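Local coordinates for protein alanine racemase (Actinobacillus succinogenes, PDB 3C3K) that has the two-lobed periplasmic binding protein-like fold shared with LacI-type regulators and probably binds a small molecule between its lobes, at residues 31-34 and 35-39; 45-49 and 50-54; 105-108 and 109-112. All blocks are in the same frame, centred on the assembly; numbering follows the deposited sequence.

Contact 1 (31-34 and 35-39); sequences EKTA and EKNGY
The two flat side chains here, N37 and Y39, both turn an edge to the last turn of helix 21-35: the amide of N37 aims at T33 O, while A34 O sits by the edge of the Y39 ring. This is a glycine-terminated helix C-cap, in which G38 takes up a left-handed backbone (phi 85°) and swings the chain off toward strand 39-45. The ND2 of N37 gives T33 O a straight hydrogen bond of 2.9 Å, with the oxygen only 5° out of the amide plane. N37 and T33 lie alongside each other, pointing the same way, and T33 CG2 rests 3.8 Å from N37 ND2. A chi1 of -75°, with CG opposite the carbonyl carbon, folds the asparagine back along the helix and makes this reach possible.

The A34 carbonyl takes two of the capping bonds. N37 N comes to A34 O from one face of its plane, at 3.0 Å, and Y39 N from the opposite face, so two bonds grip the same oxygen and neither follows a lone pair. Away from the backbone, Y39 OH bonds D66 and its side chain touches L11 and I254. One turn earlier, E35 N continues the helical pattern to E31 O at 3.0 Å. The carboxylate of E35 leaves this cluster for R40 and for R52 of the second subunit, and that of E31 goes to N45 of the same neighbour. Beside the twice-accepting A34 O, the methyl A34 CB lies against Y39 CB at 4.0 Å.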
# COMPACT_ATOMS: atom_id res chain seq x y z
N GLU B 31 13.63 -5.63 3.83
CA GLU B 31 14.65 -4.71 3.34
C GLU B 31 15.60 -4.32 4.45
O GLU B 31 16.79 -4.21 4.24
CB GLU B 31 14.01 -3.42 2.84
CG GLU B 31 13.17 -3.54 1.61
CD GLU B 31 12.33 -2.26 1.34
OE1 GLU B 31 11.93 -1.53 2.30
OE2 GLU B 31 12.11 -2.02 0.14
N LYS B 32 15.08 -4.13 5.65
CA LYS B 32 15.94 -3.68 6.74
C LYS B 32 16.99 -4.72 7.01
O LYS B 32 18.13 -4.39 7.08
CB LYS B 32 15.16 -3.44 8.00
CG LYS B 32 14.61 -2.01 8.08
CD LYS B 32 13.65 -1.96 9.24
CE LYS B 32 14.43 -2.40 10.50
NZ LYS B 32 13.68 -2.03 11.75
N THR B 33 16.58 -5.98 7.16
CA THR B 33 17.57 -7.04 7.44
C THR B 33 18.44 -7.35 6.27
O THR B 33 19.64 -7.51 6.46
CB THR B 33 16.96 -8.25 8.13
OG1 THR B 33 16.39 -7.78 9.36
CG2 THR B 33 18.04 -9.30 8.47
N ALA B 34 17.88 -7.42 5.06
CA ALA B 34 18.66 -7.75 3.86
C ALA B 34 19.76 -6.72 3.63
O ALA B 34 20.90 -7.11 3.39
CB ALA B 34 17.74 -7.93 2.61
N GLU B 35 19.47 -5.42 3.80
CA GLU B 35 20.42 -4.42 3.38
C GLU B 35 21.56 -4.22 4.39
O GLU B 35 22.56 -3.58 4.05
CB GLU B 35 19.74 -3.09 3.08
CG GLU B 35 18.65 -3.21 2.00
CD GLU B 35 18.22 -1.89 1.36
OE1 GLU B 35 17.89 -0.94 2.08
OE2 GLU B 35 18.14 -1.82 0.12
N LYS B 36 21.43 -4.78 5.59
CA LYS B 36 22.54 -4.87 6.58
C LYS B 36 23.46 -6.03 6.33
O LYS B 36 24.54 -6.14 6.96
CB LYS B 36 22.01 -5.10 8.00
CG LYS B 36 21.33 -3.87 8.59
CD LYS B 36 22.31 -2.67 8.87
CE LYS B 36 21.57 -1.52 9.55
NZ LYS B 36 22.54 -0.37 9.55
N ASN B 37 23.02 -6.92 5.45
CA ASN B 37 23.73 -8.13 5.14
C ASN B 37 24.21 -8.21 3.72
O ASN B 37 24.54 -9.30 3.27
CB ASN B 37 22.86 -9.31 5.47
CG ASN B 37 22.79 -9.54 6.96
OD1 ASN B 37 23.70 -10.12 7.52
ND2 ASN B 37 21.73 -9.09 7.60
N GLY B 38 24.22 -7.07 3.02
CA GLY B 38 24.83 -7.00 1.69
C GLY B 38 23.87 -7.43 0.60
O GLY B 38 24.27 -7.88 -0.49
N TYR B 39 22.58 -7.31 0.86
CA TYR B 39 21.61 -7.67 -0.18
C TYR B 39 20.69 -6.52 -0.46
O TYR B 39 20.37 -5.78 0.44
CB TYR B 39 20.79 -8.87 0.27
CG TYR B 39 21.58 -10.14 0.24
CD1 TYR B 39 21.66 -10.91 -0.93
CD2 TYR B 39 22.22 -10.62 1.37
CE1 TYR B 39 22.41 -12.06 -0.99
CE2 TYR B 39 22.98 -11.78 1.31
CZ TYR B 39 23.03 -12.50 0.12
OH TYR B 39 23.75 -13.66 0.04

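Contact 2 (45-49 and 50-54); sequences NTESD and LARSR
Before helix 50-56 the backbone of E47 and S48 turns left-handed, with D49 N bonded to T46 O, and the first helical bond then runs from S53 N to D49 O at 3.0 Å. D49 is the N-cap. Its CG stands opposite its own backbone N (chi1 179°), which carries the carboxylate forward over the start of the helix. There D49 OD1 takes A51 N at 3.0 Å, nearly in line with its C-O bond, and R52 N more weakly at 3.4 Å.

R52 runs extended from CG to NE back beside the loop, and its guanidinium collects oxygens. E47 OE1 meets NH1 of R52 at 2.6 Å in a salt bridge, using the lone pair that faces away from its other oxygen and lying 5° from the guanidinium plane; the carboxylate and guanidinium are nearly coplanar. The same NH1 makes a weak, bent bond to N45 O at 2.8 Å. Over one face of the guanidinium is D49 OD2, 4.2 Å from R52 NE and too far out of the plane for a hydrogen bond, which leaves a purely electrostatic attraction. S53 OG bonds E76, and T46 CB packs at 3.9 Å from that same S53 OG.

NE and NH2 of R52 pair with E35 of the second subunit, and beside them N45 ND2 bonds E31 of that subunit. R52 thus shares its charge between E47 of its own chain and E35 of the other, which ties the loop before helix 50-56 to the subunit interface.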
# COMPACT_ATOMS: atom_id res chain seq x y z
N ASN B 45 5.05 -9.15 -7.92
CA ASN B 45 3.70 -9.12 -7.42
C ASN B 45 3.01 -10.31 -8.02
O ASN B 45 2.30 -10.21 -9.03
CB ASN B 45 2.95 -7.83 -7.82
CG ASN B 45 1.61 -7.74 -7.17
OD1 ASN B 45 1.50 -8.00 -5.96
ND2 ASN B 45 0.56 -7.45 -7.97
N THR B 46 3.23 -11.46 -7.38
CA THR B 46 2.87 -12.77 -7.99
C THR B 46 1.39 -13.04 -7.78
O THR B 46 0.70 -13.64 -8.62
CB THR B 46 3.76 -13.95 -7.41
OG1 THR B 46 3.89 -13.81 -6.00
CG2 THR B 46 5.15 -13.89 -7.96
N GLU B 47 0.88 -12.62 -6.62
CA GLU B 47 -0.54 -12.88 -6.27
C GLU B 47 -0.99 -14.31 -6.44
O GLU B 47 -2.12 -14.58 -6.98
CB GLU B 47 -1.45 -12.01 -7.12
CG GLU B 47 -1.08 -10.55 -7.07
CD GLU B 47 -2.11 -9.66 -7.75
OE1 GLU B 47 -1.97 -9.29 -8.93
OE2 GLU B 47 -3.07 -9.30 -7.08
N SER B 48 -0.11 -15.24 -6.06
CA SER B 48 -0.36 -16.65 -6.19
C SER B 48 -0.85 -17.08 -7.55
O SER B 48 -1.71 -17.97 -7.69
CB SER B 48 -1.30 -17.11 -5.08
OG SER B 48 -0.77 -16.68 -3.83
N ASP B 49 -0.32 -16.42 -8.56
CA ASP B 49 -0.54 -16.71 -9.96
C ASP B 49 0.67 -17.48 -10.41
O ASP B 49 1.81 -16.96 -10.38
CB ASP B 49 -0.61 -15.39 -10.73
CG ASP B 49 -0.81 -15.57 -12.20
OD1 ASP B 49 -0.32 -16.59 -12.75
OD2 ASP B 49 -1.44 -14.69 -12.81
N LEU B 50 0.43 -18.73 -10.79
CA LEU B 50 1.52 -19.68 -11.00
C LEU B 50 2.40 -19.29 -12.16
O LEU B 50 3.63 -19.50 -12.10
CB LEU B 50 0.97 -21.06 -11.22
CG LEU B 50 1.96 -22.20 -11.28
CD1 LEU B 50 2.70 -22.32 -9.98
CD2 LEU B 50 1.12 -23.50 -11.53
N ALA B 51 1.78 -18.67 -13.17
CA ALA B 51 2.52 -18.28 -14.34
C ALA B 51 3.47 -17.16 -13.97
O ALA B 51 4.62 -17.16 -14.38
CB ALA B 51 1.61 -17.87 -15.47
N ARG B 52 2.98 -16.18 -13.20
CA ARG B 52 3.88 -15.13 -12.69
C ARG B 52 5.03 -15.70 -11.86
O ARG B 52 6.16 -15.30 -12.00
CB ARG B 52 3.11 -14.14 -11.83
CG ARG B 52 2.40 -13.13 -12.59
CD ARG B 52 1.86 -12.05 -11.67
NE ARG B 52 0.87 -11.24 -12.35
CZ ARG B 52 -0.07 -10.50 -11.76
NH1 ARG B 52 -0.17 -10.44 -10.43
NH2 ARG B 52 -0.92 -9.81 -12.53
N SER B 53 4.73 -16.64 -10.97
CA SER B 53 5.74 -17.22 -10.10
C SER B 53 6.82 -17.92 -10.89
O SER B 53 8.01 -17.70 -10.65
CB SER B 53 5.13 -18.25 -9.20
OG SER B 53 4.08 -17.65 -8.49
N ARG B 54 6.40 -18.78 -11.81
CA ARG B 54 7.35 -19.51 -12.62
C ARG B 54 8.28 -18.57 -13.35
O ARG B 54 9.50 -18.81 -13.49
CB ARG B 54 6.60 -20.39 -13.62
CG ARG B 54 6.10 -21.64 -12.98
CD ARG B 54 5.42 -22.62 -13.97
NE ARG B 54 5.16 -23.83 -13.20
CZ ARG B 54 4.10 -24.64 -13.33
NH1 ARG B 54 3.16 -24.40 -14.24
NH2 ARG B 54 4.01 -25.70 -12.52

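Contact 3 (105-108 and 109-112); sequences SIDD and VAAS
V109, the second residue of helix 108-121, has its CB 3.7 Å from OD1 of D107, the N-cap. A110 comes next and takes the capping bond: its N reaches D107 OD1 at 3.0 Å in a straight line, though from well above the carboxylate plane (67° out of it). CG of D107 lies opposite its backbone N (chi1 -177°), which brings the carboxylate up beside A110, where OD2 rests 3.6 Å from the methyl CB of A110. A111 N makes the first main-chain helical bond, to D107 O at 3.2 Å, and A111 CB faces the CD1 of I106 at 4.5 Å in a loose apolar contact. At S112 the D108 carbonyl is doubly held: S112 OG donates to D108 O at 2.6 Å, as S112 N does at 3.0 Å.

The side chain of D108 leaves the helix start for R142 in a salt bridge, and a glycerol, probably from crystallisation, lies about 5 Å from the D108 side chain. D107 thus turns its carboxylate to the helix start, where the dipole would favour an anion, while D108 keeps its own for R142 on helix 137-152, consistent with a lining position at the cleft between the lobes.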
# COMPACT_ATOMS: atom_id res chain seq x y z
N SER B 105 5.33 -16.73 10.66
CA SER B 105 3.93 -16.27 10.63
C SER B 105 3.39 -16.20 12.05
O SER B 105 4.12 -16.45 13.01
CB SER B 105 3.03 -17.20 9.82
OG SER B 105 3.08 -18.48 10.33
N ILE B 106 2.13 -15.80 12.18
CA ILE B 106 1.42 -15.92 13.43
C ILE B 106 0.57 -17.19 13.39
O ILE B 106 0.49 -17.86 12.34
CB ILE B 106 0.48 -14.69 13.67
CG1 ILE B 106 -0.68 -14.70 12.63
CG2 ILE B 106 1.30 -13.39 13.69
CD1 ILE B 106 -1.91 -13.90 12.99
N ASP B 107 -0.09 -17.49 14.52
CA ASP B 107 -1.07 -18.59 14.58
C ASP B 107 -2.48 -18.02 14.27
O ASP B 107 -3.14 -17.49 15.14
CB ASP B 107 -1.06 -19.20 15.99
CG ASP B 107 -2.00 -20.38 16.13
OD1 ASP B 107 -2.94 -20.59 15.34
OD2 ASP B 107 -1.81 -21.12 17.08
N ASP B 108 -2.95 -18.20 13.05
CA ASP B 108 -4.21 -17.66 12.61
C ASP B 108 -5.40 -18.27 13.29
O ASP B 108 -6.44 -17.61 13.50
CB ASP B 108 -4.32 -17.78 11.10
CG ASP B 108 -3.47 -16.72 10.39
OD1 ASP B 108 -3.76 -15.56 10.65
OD2 ASP B 108 -2.50 -17.02 9.68
N VAL B 109 -5.31 -19.56 13.59
CA VAL B 109 -6.45 -20.22 14.27
C VAL B 109 -6.61 -19.71 15.66
O VAL B 109 -7.70 -19.37 16.01
CB VAL B 109 -6.31 -21.75 14.31
CG1 VAL B 109 -7.53 -22.41 15.06
CG2 VAL B 109 -6.33 -22.21 12.93
N ALA B 110 -5.51 -19.56 16.42
CA ALA B 110 -5.65 -19.05 17.79
C ALA B 110 -6.16 -17.60 17.81
O ALA B 110 -7.02 -17.27 18.64
CB ALA B 110 -4.33 -19.15 18.62
N ALA B 111 -5.62 -16.74 16.94
CA ALA B 111 -6.09 -15.35 16.86
C ALA B 111 -7.56 -15.26 16.51
O ALA B 111 -8.24 -14.46 17.11
CB ALA B 111 -5.28 -14.56 15.87
N SER B 112 -8.05 -16.00 15.49
CA SER B 112 -9.44 -15.85 15.14
C SER B 112 -10.41 -16.41 16.14
O SER B 112 -11.46 -15.84 16.33
CB SER B 112 -9.76 -16.32 13.72
OG SER B 112 -8.99 -17.43 13.50

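Overall arrangement
From the N terminus the three contacts follow in series, none nested in or crossing another. Contact 1 closes the turn from helix 21-35 into strand 39-45, an outermost strand of the six-stranded parallel sheet. Contact 2 takes the chain from the far end of that strand into helix 50-56. Contact 3 comes later, where strand 102-105 of the same sheet leads into helix 108-121, whose start touches helix 137-152; here the chain passes from one lobe to the other. Contacts 2 and 3 lie on opposite sides of the chain centre, their centres about 25 Å apart. Contacts 1 and 2 both meet the second subunit, contact 1 of one chain facing contact 2 of the other.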